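Local coordinates for protein Alpha/beta hydrolase (Pseudomonas aeruginosa PAO1, PDB 4R1D) that probably acts as a calcium-binding lipase toxin of the H2 type VI secretion system, kept in check in the producing cell by its inhibitor Tli4, at residues R132-G137 with L150-L155; S142-V147 with V253-G258; D203-G208 with N228-F233. All coordinates share one frame; numbering follows the deposited sequence.

Contact 1. Residues R132-G137 with L150-L155. With CA (calcium ion), chain C.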
loop_
_atom_site.group_PDB
_atom_site.type_symbol
_atom_site.label_atom_id
_atom_site.label_comp_id
_atom_site.label_asym_id
_atom_site.label_seq_id
_atom_site.Cartn_x
_atom_site.Cartn_y
_atom_site.Cartn_z
ATOM N N ARG A 132 11.752 -16.814 -6.149
ATOM C CA ARG A 132 12.159 -15.423 -5.951
ATOM C C ARG A 132 12.178 -14.673 -7.289
ATOM O O ARG A 132 11.651 -13.567 -7.408
ATOM C CB ARG A 132 13.528 -15.373 -5.257
ATOM C CG ARG A 132 14.180 -14.010 -5.171
ATOM C CD ARG A 132 14.044 -13.384 -3.795
ATOM N NE ARG A 132 14.117 -14.325 -2.670
ATOM C CZ ARG A 132 13.360 -14.187 -1.586
ATOM N NH1 ARG A 132 12.515 -13.162 -1.525
ATOM N NH2 ARG A 132 13.421 -15.048 -0.580
ATOM N N LEU A 133 12.773 -15.286 -8.309
ATOM C CA LEU A 133 12.776 -14.695 -9.642
ATOM C C LEU A 133 11.359 -14.481 -10.150
ATOM O O LEU A 133 11.086 -13.507 -10.859
ATOM C CB LEU A 133 13.551 -15.570 -10.626
ATOM C CG LEU A 133 15.065 -15.419 -10.486
ATOM C CD1 LEU A 133 15.793 -16.466 -11.332
ATOM C CD2 LEU A 133 15.504 -14.005 -10.858
ATOM N N ARG A 134 10.466 -15.395 -9.792
ATOM C CA ARG A 134 9.061 -15.282 -10.196
ATOM C C ARG A 134 8.318 -14.225 -9.377
ATOM O O ARG A 134 7.131 -14.001 -9.604
ATOM C CB ARG A 134 8.326 -16.612 -10.031
ATOM C CG ARG A 134 8.901 -17.782 -10.811
ATOM C CD ARG A 134 8.372 -17.856 -12.214
ATOM N NE ARG A 134 8.617 -19.190 -12.764
ATOM C CZ ARG A 134 7.809 -20.226 -12.568
ATOM N NH1 ARG A 134 6.697 -20.068 -11.846
ATOM N NH2 ARG A 134 8.110 -21.415 -13.089
ATOM N N GLY A 135 9.000 -13.619 -8.405
ATOM C CA GLY A 135 8.411 -12.547 -7.610
ATOM C C GLY A 135 7.532 -12.969 -6.440
ATOM O O GLY A 135 6.800 -12.150 -5.863
ATOM N N TRP A 136 7.605 -14.235 -6.055
ATOM C CA TRP A 136 6.718 -14.723 -5.004
ATOM C C TRP A 136 7.036 -14.112 -3.635
ATOM O O TRP A 136 6.228 -14.203 -2.719
ATOM C CB TRP A 136 6.763 -16.245 -4.905
ATOM C CG TRP A 136 6.218 -16.980 -6.104
ATOM C CD1 TRP A 136 6.032 -16.499 -7.374
ATOM C CD2 TRP A 136 5.809 -18.344 -6.126
ATOM N NE1 TRP A 136 5.510 -17.495 -8.182
ATOM C CE2 TRP A 136 5.368 -18.634 -7.435
ATOM C CE3 TRP A 136 5.765 -19.351 -5.160
ATOM C CZ2 TRP A 136 4.898 -19.894 -7.801
ATOM C CZ3 TRP A 136 5.292 -20.601 -5.525
ATOM C CH2 TRP A 136 4.870 -20.860 -6.835
ATOM N N GLY A 137 8.210 -13.487 -3.508
ATOM C CA GLY A 137 8.586 -12.843 -2.262
ATOM C C GLY A 137 8.109 -11.402 -2.201
ATOM O O GLY A 137 8.496 -10.649 -1.314
ATOM N N LEU A 150 0.187 -24.050 -5.579
ATOM C CA LEU A 150 -0.823 -25.054 -5.968
ATOM C C LEU A 150 -1.108 -25.009 -7.465
ATOM O O LEU A 150 -1.157 -26.043 -8.140
ATOM C CB LEU A 150 -2.122 -24.824 -5.192
ATOM C CG LEU A 150 -3.279 -25.736 -5.615
ATOM C CD1 LEU A 150 -2.923 -27.184 -5.316
ATOM C CD2 LEU A 150 -4.563 -25.353 -4.891
ATOM N N MET A 151 -1.343 -23.807 -7.983
ATOM C CA MET A 151 -1.599 -23.646 -9.399
ATOM C C MET A 151 -0.394 -24.130 -10.197
ATOM O O MET A 151 -0.532 -24.763 -11.248
ATOM C CB MET A 151 -1.913 -22.182 -9.723
ATOM C CG MET A 151 -3.231 -21.711 -9.152
ATOM S SD MET A 151 -3.731 -20.096 -9.811
ATOM C CE MET A 151 -2.450 -18.998 -9.134
ATOM N N GLU A 152 0.796 -23.828 -9.698
ATOM C CA GLU A 152 2.011 -24.221 -10.411
ATOM C C GLU A 152 2.073 -25.744 -10.548
ATOM O O GLU A 152 2.291 -26.269 -11.645
ATOM C CB GLU A 152 3.250 -23.703 -9.676
ATOM C CG GLU A 152 4.563 -23.935 -10.414
ATOM C CD GLU A 152 4.886 -22.840 -11.417
ATOM O OE1 GLU A 152 4.444 -21.692 -11.240
ATOM O OE2 GLU A 152 5.594 -23.120 -12.396
ATOM N N ARG A 153 1.885 -26.454 -9.440
ATOM C CA ARG A 153 1.982 -27.915 -9.491
ATOM C C ARG A 153 0.809 -28.538 -10.231
ATOM O O ARG A 153 0.984 -29.486 -11.007
ATOM C CB ARG A 153 2.150 -28.547 -8.101
ATOM C CG ARG A 153 0.985 -28.489 -7.135
ATOM C CD ARG A 153 1.360 -29.243 -5.838
ATOM N NE ARG A 153 0.242 -29.358 -4.910
ATOM C CZ ARG A 153 -0.501 -30.452 -4.764
ATOM N NH1 ARG A 153 -0.235 -31.545 -5.472
ATOM N NH2 ARG A 153 -1.506 -30.453 -3.900
ATOM N N ARG A 154 -0.384 -28.006 -10.005
ATOM C CA ARG A 154 -1.558 -28.531 -10.710
ATOM C C ARG A 154 -1.415 -28.336 -12.218
ATOM O O ARG A 154 -1.637 -29.263 -12.996
ATOM C CB ARG A 154 -2.848 -27.876 -10.195
ATOM C CG ARG A 154 -3.243 -28.301 -8.764
ATOM C CD ARG A 154 -4.136 -29.538 -8.770
ATOM N NE ARG A 154 -4.668 -29.835 -7.443
ATOM C CZ ARG A 154 -4.182 -30.770 -6.634
ATOM N NH1 ARG A 154 -3.155 -31.520 -7.022
ATOM N NH2 ARG A 154 -4.731 -30.965 -5.438
ATOM N N LEU A 155 -1.021 -27.144 -12.641
ATOM C CA LEU A 155 -0.958 -26.859 -14.079
ATOM C C LEU A 155 0.228 -27.540 -14.769
ATOM O O LEU A 155 0.232 -27.709 -15.993
ATOM C CB LEU A 155 -0.976 -25.350 -14.346
ATOM C CG LEU A 155 -2.275 -24.652 -13.912
ATOM C CD1 LEU A 155 -2.098 -23.135 -13.862
ATOM C CD2 LEU A 155 -3.440 -25.028 -14.835
HETATM CA CA CA C . 5.429 -24.453 -14.411
HETATM O O HOH W 1 7.855 -24.708 -13.587
HETATM O O HOH W 2 6.505 -25.593 -16.532
#

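Contact 2. Residues S142-V147 with V253-G258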
loop_
_atom_site.group_PDB
_atom_site.type_symbol
_atom_site.label_atom_id
_atom_site.label_comp_id
_atom_site.label_asym_id
_atom_site.label_seq_id
_atom_site.Cartn_x
_atom_site.Cartn_y
_atom_site.Cartn_z
ATOM N N SER A 142 1.548 -16.268 3.693
ATOM C CA SER A 142 0.454 -17.188 4.024
ATOM C C SER A 142 -0.755 -17.014 3.106
ATOM O O SER A 142 -1.418 -17.984 2.733
ATOM C CB SER A 142 0.027 -17.008 5.486
ATOM O OG SER A 142 -0.544 -15.722 5.680
ATOM N N ALA A 143 -1.055 -15.772 2.751
ATOM C CA ALA A 143 -2.242 -15.487 1.948
ATOM C C ALA A 143 -2.114 -15.934 0.499
ATOM O O ALA A 143 -3.109 -16.356 -0.112
ATOM C CB ALA A 143 -2.589 -14.009 2.007
ATOM N N TYR A 144 -0.897 -15.850 -0.042
ATOM C CA TYR A 144 -0.692 -16.019 -1.485
ATOM C C TYR A 144 0.266 -17.116 -1.949
ATOM O O TYR A 144 0.075 -17.670 -3.025
ATOM C CB TYR A 144 -0.234 -14.705 -2.081
ATOM C CG TYR A 144 -1.241 -13.596 -1.894
ATOM C CD1 TYR A 144 -2.588 -13.785 -2.203
ATOM C CD2 TYR A 144 -0.851 -12.374 -1.388
ATOM C CE1 TYR A 144 -3.513 -12.753 -2.031
ATOM C CE2 TYR A 144 -1.752 -11.344 -1.222
ATOM C CZ TYR A 144 -3.083 -11.535 -1.543
ATOM O OH TYR A 144 -3.964 -10.478 -1.369
ATOM N N ASN A 145 1.305 -17.421 -1.175
ATOM C CA ASN A 145 2.254 -18.447 -1.625
ATOM C C ASN A 145 1.631 -19.846 -1.840
ATOM O O ASN A 145 1.931 -20.507 -2.834
ATOM C CB ASN A 145 3.504 -18.518 -0.720
ATOM C CG ASN A 145 4.549 -17.433 -1.047
ATOM O OD1 ASN A 145 5.741 -17.629 -0.824
ATOM N ND2 ASN A 145 4.103 -16.302 -1.590
ATOM N N PRO A 146 0.743 -20.284 -0.928
ATOM C CA PRO A 146 0.090 -21.583 -1.148
ATOM C C PRO A 146 -0.671 -21.664 -2.473
ATOM O O PRO A 146 -0.510 -22.642 -3.192
ATOM C CB PRO A 146 -0.860 -21.717 0.054
ATOM C CG PRO A 146 -0.232 -20.873 1.127
ATOM C CD PRO A 146 0.390 -19.699 0.376
ATOM N N VAL A 147 -1.478 -20.668 -2.822
ATOM C CA VAL A 147 -2.250 -20.796 -4.058
ATOM C C VAL A 147 -1.373 -20.674 -5.305
ATOM O O VAL A 147 -1.621 -21.325 -6.320
ATOM C CB VAL A 147 -3.432 -19.803 -4.115
ATOM C CG1 VAL A 147 -2.932 -18.366 -4.273
ATOM C CG2 VAL A 147 -4.401 -20.183 -5.241
ATOM N N VAL A 253 -4.733 -13.835 -12.803
ATOM C CA VAL A 253 -5.472 -14.393 -11.666
ATOM C C VAL A 253 -5.314 -13.370 -10.556
ATOM O O VAL A 253 -4.190 -13.055 -10.139
ATOM C CB VAL A 253 -4.917 -15.769 -11.241
ATOM C CG1 VAL A 253 -5.621 -16.259 -9.995
ATOM C CG2 VAL A 253 -5.056 -16.780 -12.394
ATOM N N THR A 254 -6.429 -12.796 -10.113
ATOM C CA THR A 254 -6.361 -11.666 -9.199
ATOM C C THR A 254 -7.011 -11.954 -7.860
ATOM O O THR A 254 -7.956 -12.739 -7.762
ATOM C CB THR A 254 -7.032 -10.405 -9.799
ATOM O OG1 THR A 254 -8.455 -10.523 -9.709
ATOM C CG2 THR A 254 -6.634 -10.232 -11.264
ATOM N N HIS A 255 -6.502 -11.292 -6.830
ATOM C CA HIS A 255 -7.141 -11.311 -5.513
ATOM C C HIS A 255 -7.603 -9.909 -5.133
ATOM O O HIS A 255 -6.852 -8.937 -5.257
ATOM C CB HIS A 255 -6.151 -11.826 -4.472
ATOM C CG HIS A 255 -6.704 -11.928 -3.085
ATOM N ND1 HIS A 255 -7.728 -12.789 -2.742
ATOM C CD2 HIS A 255 -6.364 -11.281 -1.950
ATOM C CE1 HIS A 255 -7.987 -12.667 -1.451
ATOM N NE2 HIS A 255 -7.167 -11.768 -0.946
ATOM N N SER A 256 -8.844 -9.794 -4.686
ATOM C CA SER A 256 -9.264 -8.550 -4.040
ATOM C C SER A 256 -9.073 -7.343 -4.975
ATOM O O SER A 256 -9.444 -7.388 -6.149
ATOM C CB SER A 256 -8.459 -8.377 -2.740
ATOM O OG SER A 256 -8.859 -7.228 -2.000
ATOM N N MET A 257 -8.493 -6.254 -4.467
ATOM C CA MET A 257 -8.333 -5.045 -5.278
ATOM C C MET A 257 -7.432 -5.253 -6.492
ATOM O O MET A 257 -7.404 -4.428 -7.409
ATOM C CB MET A 257 -7.818 -3.887 -4.430
ATOM C CG MET A 257 -8.921 -3.208 -3.645
ATOM S SD MET A 257 -8.292 -1.779 -2.755
ATOM C CE MET A 257 -6.928 -1.297 -3.840
ATOM N N GLY A 258 -6.696 -6.357 -6.501
ATOM C CA GLY A 258 -5.911 -6.704 -7.674
ATOM C C GLY A 258 -6.811 -6.834 -8.898
ATOM O O GLY A 258 -6.358 -6.725 -10.034
#

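Contact 3. Residues D203-G208 with N228-F233. With CA (calcium ion), chain C.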
loop_
_atom_site.group_PDB
_atom_site.type_symbol
_atom_site.label_atom_id
_atom_site.label_comp_id
_atom_site.label_asym_id
_atom_site.label_seq_id
_atom_site.Cartn_x
_atom_site.Cartn_y
_atom_site.Cartn_z
ATOM N N ASP A 203 3.406 -21.204 -16.020
ATOM C CA ASP A 203 4.293 -20.762 -14.942
ATOM C C ASP A 203 3.615 -19.585 -14.244
ATOM O O ASP A 203 3.123 -18.675 -14.914
ATOM C CB ASP A 203 5.614 -20.245 -15.506
ATOM C CG ASP A 203 6.536 -21.351 -15.995
ATOM O OD1 ASP A 203 6.463 -22.488 -15.489
ATOM O OD2 ASP A 203 7.371 -21.058 -16.878
ATOM N N VAL A 204 3.608 -19.590 -12.916
ATOM C CA VAL A 204 2.962 -18.504 -12.169
ATOM C C VAL A 204 3.973 -17.421 -11.805
ATOM O O VAL A 204 4.959 -17.697 -11.122
ATOM C CB VAL A 204 2.329 -19.019 -10.869
ATOM C CG1 VAL A 204 1.643 -17.871 -10.117
ATOM C CG2 VAL A 204 1.316 -20.157 -11.169
ATOM N N TRP A 205 3.703 -16.193 -12.246
ATOM C CA TRP A 205 4.543 -15.040 -11.944
ATOM C C TRP A 205 3.737 -14.110 -11.052
ATOM O O TRP A 205 2.522 -14.036 -11.180
ATOM C CB TRP A 205 4.929 -14.308 -13.230
ATOM C CG TRP A 205 5.819 -15.124 -14.108
ATOM C CD1 TRP A 205 5.447 -16.172 -14.900
ATOM C CD2 TRP A 205 7.233 -14.961 -14.290
ATOM N NE1 TRP A 205 6.544 -16.668 -15.571
ATOM C CE2 TRP A 205 7.653 -15.948 -15.205
ATOM C CE3 TRP A 205 8.185 -14.078 -13.764
ATOM C CZ2 TRP A 205 8.982 -16.074 -15.615
ATOM C CZ3 TRP A 205 9.507 -14.203 -14.169
ATOM C CH2 TRP A 205 9.894 -15.202 -15.081
ATOM N N CYS A 206 4.412 -13.411 -10.150
ATOM C CA CYS A 206 3.722 -12.638 -9.122
ATOM C C CYS A 206 3.858 -11.141 -9.365
ATOM O O CYS A 206 4.931 -10.568 -9.154
ATOM C CB CYS A 206 4.293 -12.972 -7.754
ATOM S SG CYS A 206 3.386 -12.222 -6.375
ATOM N N ALA A 207 2.767 -10.519 -9.798
ATOM C CA ALA A 207 2.780 -9.095 -10.113
ATOM C C ALA A 207 2.425 -8.239 -8.909
ATOM O O ALA A 207 1.408 -7.540 -8.905
ATOM C CB ALA A 207 1.834 -8.800 -11.272
ATOM N N GLY A 208 3.263 -8.286 -7.879
ATOM C CA GLY A 208 3.073 -7.394 -6.744
ATOM C C GLY A 208 3.080 -5.949 -7.231
ATOM O O GLY A 208 3.700 -5.630 -8.257
ATOM N N ASN A 228 8.305 -6.458 -19.798
ATOM C CA ASN A 228 9.735 -6.233 -19.618
ATOM C C ASN A 228 10.443 -7.243 -18.718
ATOM O O ASN A 228 11.669 -7.325 -18.730
ATOM C CB ASN A 228 10.008 -4.797 -19.154
ATOM C CG ASN A 228 9.465 -3.757 -20.117
ATOM O OD1 ASN A 228 9.392 -3.981 -21.328
ATOM N ND2 ASN A 228 9.072 -2.612 -19.579
ATOM N N THR A 229 9.687 -8.013 -17.939
ATOM C CA THR A 229 10.302 -9.057 -17.114
ATOM C C THR A 229 9.836 -10.451 -17.503
ATOM O O THR A 229 10.644 -11.331 -17.822
ATOM C CB THR A 229 10.027 -8.863 -15.598
ATOM O OG1 THR A 229 10.667 -7.667 -15.135
ATOM C CG2 THR A 229 10.555 -10.060 -14.810
ATOM N N VAL A 230 8.528 -10.669 -17.465
ATOM C CA VAL A 230 8.010 -12.005 -17.732
ATOM C C VAL A 230 8.317 -12.501 -19.144
ATOM O O VAL A 230 8.910 -13.560 -19.310
ATOM C CB VAL A 230 6.503 -12.084 -17.475
ATOM C CG1 VAL A 230 6.009 -13.493 -17.768
ATOM C CG2 VAL A 230 6.218 -11.699 -16.034
ATOM N N LEU A 231 7.928 -11.742 -20.159
ATOM C CA LEU A 231 8.065 -12.249 -21.525
ATOM C C LEU A 231 9.535 -12.375 -21.950
ATOM O O LEU A 231 9.909 -13.363 -22.582
ATOM C CB LEU A 231 7.246 -11.426 -22.518
ATOM C CG LEU A 231 5.731 -11.466 -22.271
ATOM C CD1 LEU A 231 4.981 -10.653 -23.313
ATOM C CD2 LEU A 231 5.219 -12.896 -22.247
ATOM N N PRO A 232 10.380 -11.398 -21.573
ATOM C CA PRO A 232 11.788 -11.552 -21.966
ATOM C C PRO A 232 12.443 -12.804 -21.382
ATOM O O PRO A 232 13.341 -13.368 -22.000
ATOM C CB PRO A 232 12.439 -10.276 -21.427
ATOM C CG PRO A 232 11.340 -9.251 -21.544
ATOM C CD PRO A 232 10.078 -10.021 -21.142
ATOM N N PHE A 233 12.007 -13.252 -20.212
ATOM C CA PHE A 233 12.515 -14.527 -19.727
ATOM C C PHE A 233 12.270 -15.638 -20.757
ATOM O O PHE A 233 13.167 -16.430 -21.038
ATOM C CB PHE A 233 11.907 -14.912 -18.373
ATOM C CG PHE A 233 12.234 -16.322 -17.950
ATOM C CD1 PHE A 233 13.410 -16.601 -17.267
ATOM C CD2 PHE A 233 11.378 -17.371 -18.252
ATOM C CE1 PHE A 233 13.723 -17.898 -16.883
ATOM C CE2 PHE A 233 11.685 -18.674 -17.870
ATOM C CZ PHE A 233 12.861 -18.936 -17.185
HETATM CA CA CA C . 5.429 -24.453 -14.411
HETATM O O HOH W 1 7.855 -24.708 -13.587
HETATM O O HOH W 2 6.505 -25.593 -16.532
#

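Contact 1. Residues R132-G137 with L150-L155
Glu152 on helix 141-155 meets Arg134 and Trp136, which lie just past the end of helix 128-133. The side chain of Glu152 can be followed outward. CB points toward the 132-137 segment. CG stands anti to the backbone N (chi1 -174°), and the chain then bends at chi2. This bend places the carboxylate between the arginine and the calcium ion. OE1 accepts a bond of 2.8 Å from Arg134 NH1. It also sits at the ring edge of Trp136, with CZ2 3.9 Å from Glu152 OE1. The backbone N of Val204 is a further donor to OE1. OE2 coordinates the calcium ion at 2.4 Å. The same oxygen takes a hydrogen bond from Arg134 NH2, 3.1 Å from Glu152 OE2.

Arg134 thus grips the carboxylate end-on in a salt bridge, one nitrogen to each oxygen, and NH1 adds a weak bond to OE2. Both oxygens lie close to the guanidinium plane, yet they are approached from above the carboxylate plane, as the two groups are turned 38° apart. NH1 also gives a bond to Val204 O, which Trp136 NE1 shares. A weak bond from Arg134 NH2 reaches water 1, itself a calcium ligand. Gly135 follows with positive phi in a Schellman motif, where the chain leaves the helix. Asp156, Asp203, the carbonyl of Phe202 and two waters complete the calcium site. Arg134, together with Val204 N, helps to fix the rotation of a first-shell ligand. Its positive charge probably offsets part of the negative charge gathered at the metal, and both partners should keep Glu152 ionised.

Contact 2. Residues S142-V147 with V253-G258
Tyr144 of helix 141-155 and His255 at the end of strand 250-255 carry this contact through their rings. The pair is an offset edge-to-face stack. The edge of the tyrosine is turned toward the face of the imidazole, with the ring centroids 5.0 Å apart and the planes at 73°. The side chains cross at about a right angle. His255 CG stands anti to the backbone N (chi1 -178°), which carries its ring out toward the helix. Its CB joins in, 3.7 Å from Tyr144 CE1. Phe53 also meets the tyrosine ring, and Ala143 CB lies over the centre of one tyrosine face. On the histidine side, the rings of His535 and Tyr539 add further aromatic contacts.

The backbone of 253-258 forms a tight turn. A type II' turn runs from His255 to Gly258, closed by a bond of 2.9 Å from Gly258 N to His255 O. Ser256 sits in it with positive phi (58°), between strand 250-255 and helix 258-267. This strand-turn-helix geometry, with the sequence Thr-His-Ser-Met-Gly and threonine in the first small position, fits the nucleophile elbow of the alpha/beta-hydrolase fold. Ser256 is therefore probably the nucleophile, and its OG is hydrogen-bonded to His535 NE2.

The polar end of Tyr144 has its partner outside the pair. Its OH is hydrogen-bonded to Gly56 N, which ties the helix to the loop after strand 48-54. Phe53 of strand 48-54 also joins the segments indirectly, touching Val147 on the helix and Val253 on the strand.

Contact 3. Residues D203-G208 with N228-F233
Beside the calcium site, at the edge strand of the parallel sheet, Trp205 packs against Val230 and Phe233 of helix 215-238. Val230 covers one face of the indole. Its CG1 stands 3.8 Å from the centroid of the Trp205 five-membered ring and only 3° off the ring normal, a clear CH-pi contact. The other branch, CG2, reaches the six-membered ring and lies 3.8 Å from Trp205 CE3. With CG1 anti to the backbone N of Val230 (chi1 180°) and CG2 next to that N, the two methyls are shared between the two rings of the indole.

Phe233 comes at the indole edge. Trp205 CZ2 is 3.8 Å from Phe233 CD2. The pair is an offset edge-to-face stack in which the edge of Trp205 is turned toward the face of Phe233, planes at 61°. Thr229 CG2 adds a looser contact, 4.3 Å from Trp205 CZ3.

The axes of the segments 203-206 and 228-233 run roughly antiparallel, 10.3 Å apart at closest approach. This is the start of a beta-alpha-beta crossover. Strand 201-206 leads into helix 215-238, and the chain re-enters the sheet at strand 250-255, with strand 48-54 lying between the two. Val204 and Cys206 alternate with Trp205 and pack against helix 141-155 instead.

Asp203 links this strand to the metal, with OD1 2.5 Å from the calcium ion. Its OD2 is hydrogen-bonded to Tyr234 OH, and Trp205 NE1 bonds to the same hydroxyl. Tyr234 therefore positions a calcium ligand and the indole together. Arg134 makes a cation-pi contact with Trp205.

How the contacts relate
The centre of contact 1 is about 11 Å from those of contacts 2 and 3, whose centres are about 16 Å apart; the three form a triangle. Contacts 2 and 3 do not touch. Contacts 1 and 2 share helix 141-155 and alternate along the chain. Their segments are also joined by a probable hydrogen bond from Asn145 ND2 to Trp136 O. Contact 3 follows contact 1 in sequence and falls within the span bridged by contact 2. Contacts 1 and 3 share the calcium ion and both waters, and a probable hydrogen bond joins Arg134 O and Cys206 N. Contacts 2 and 3 reach the same parallel sheet. Helix 141-155 thus connects the calcium site with the probable nucleophile elbow.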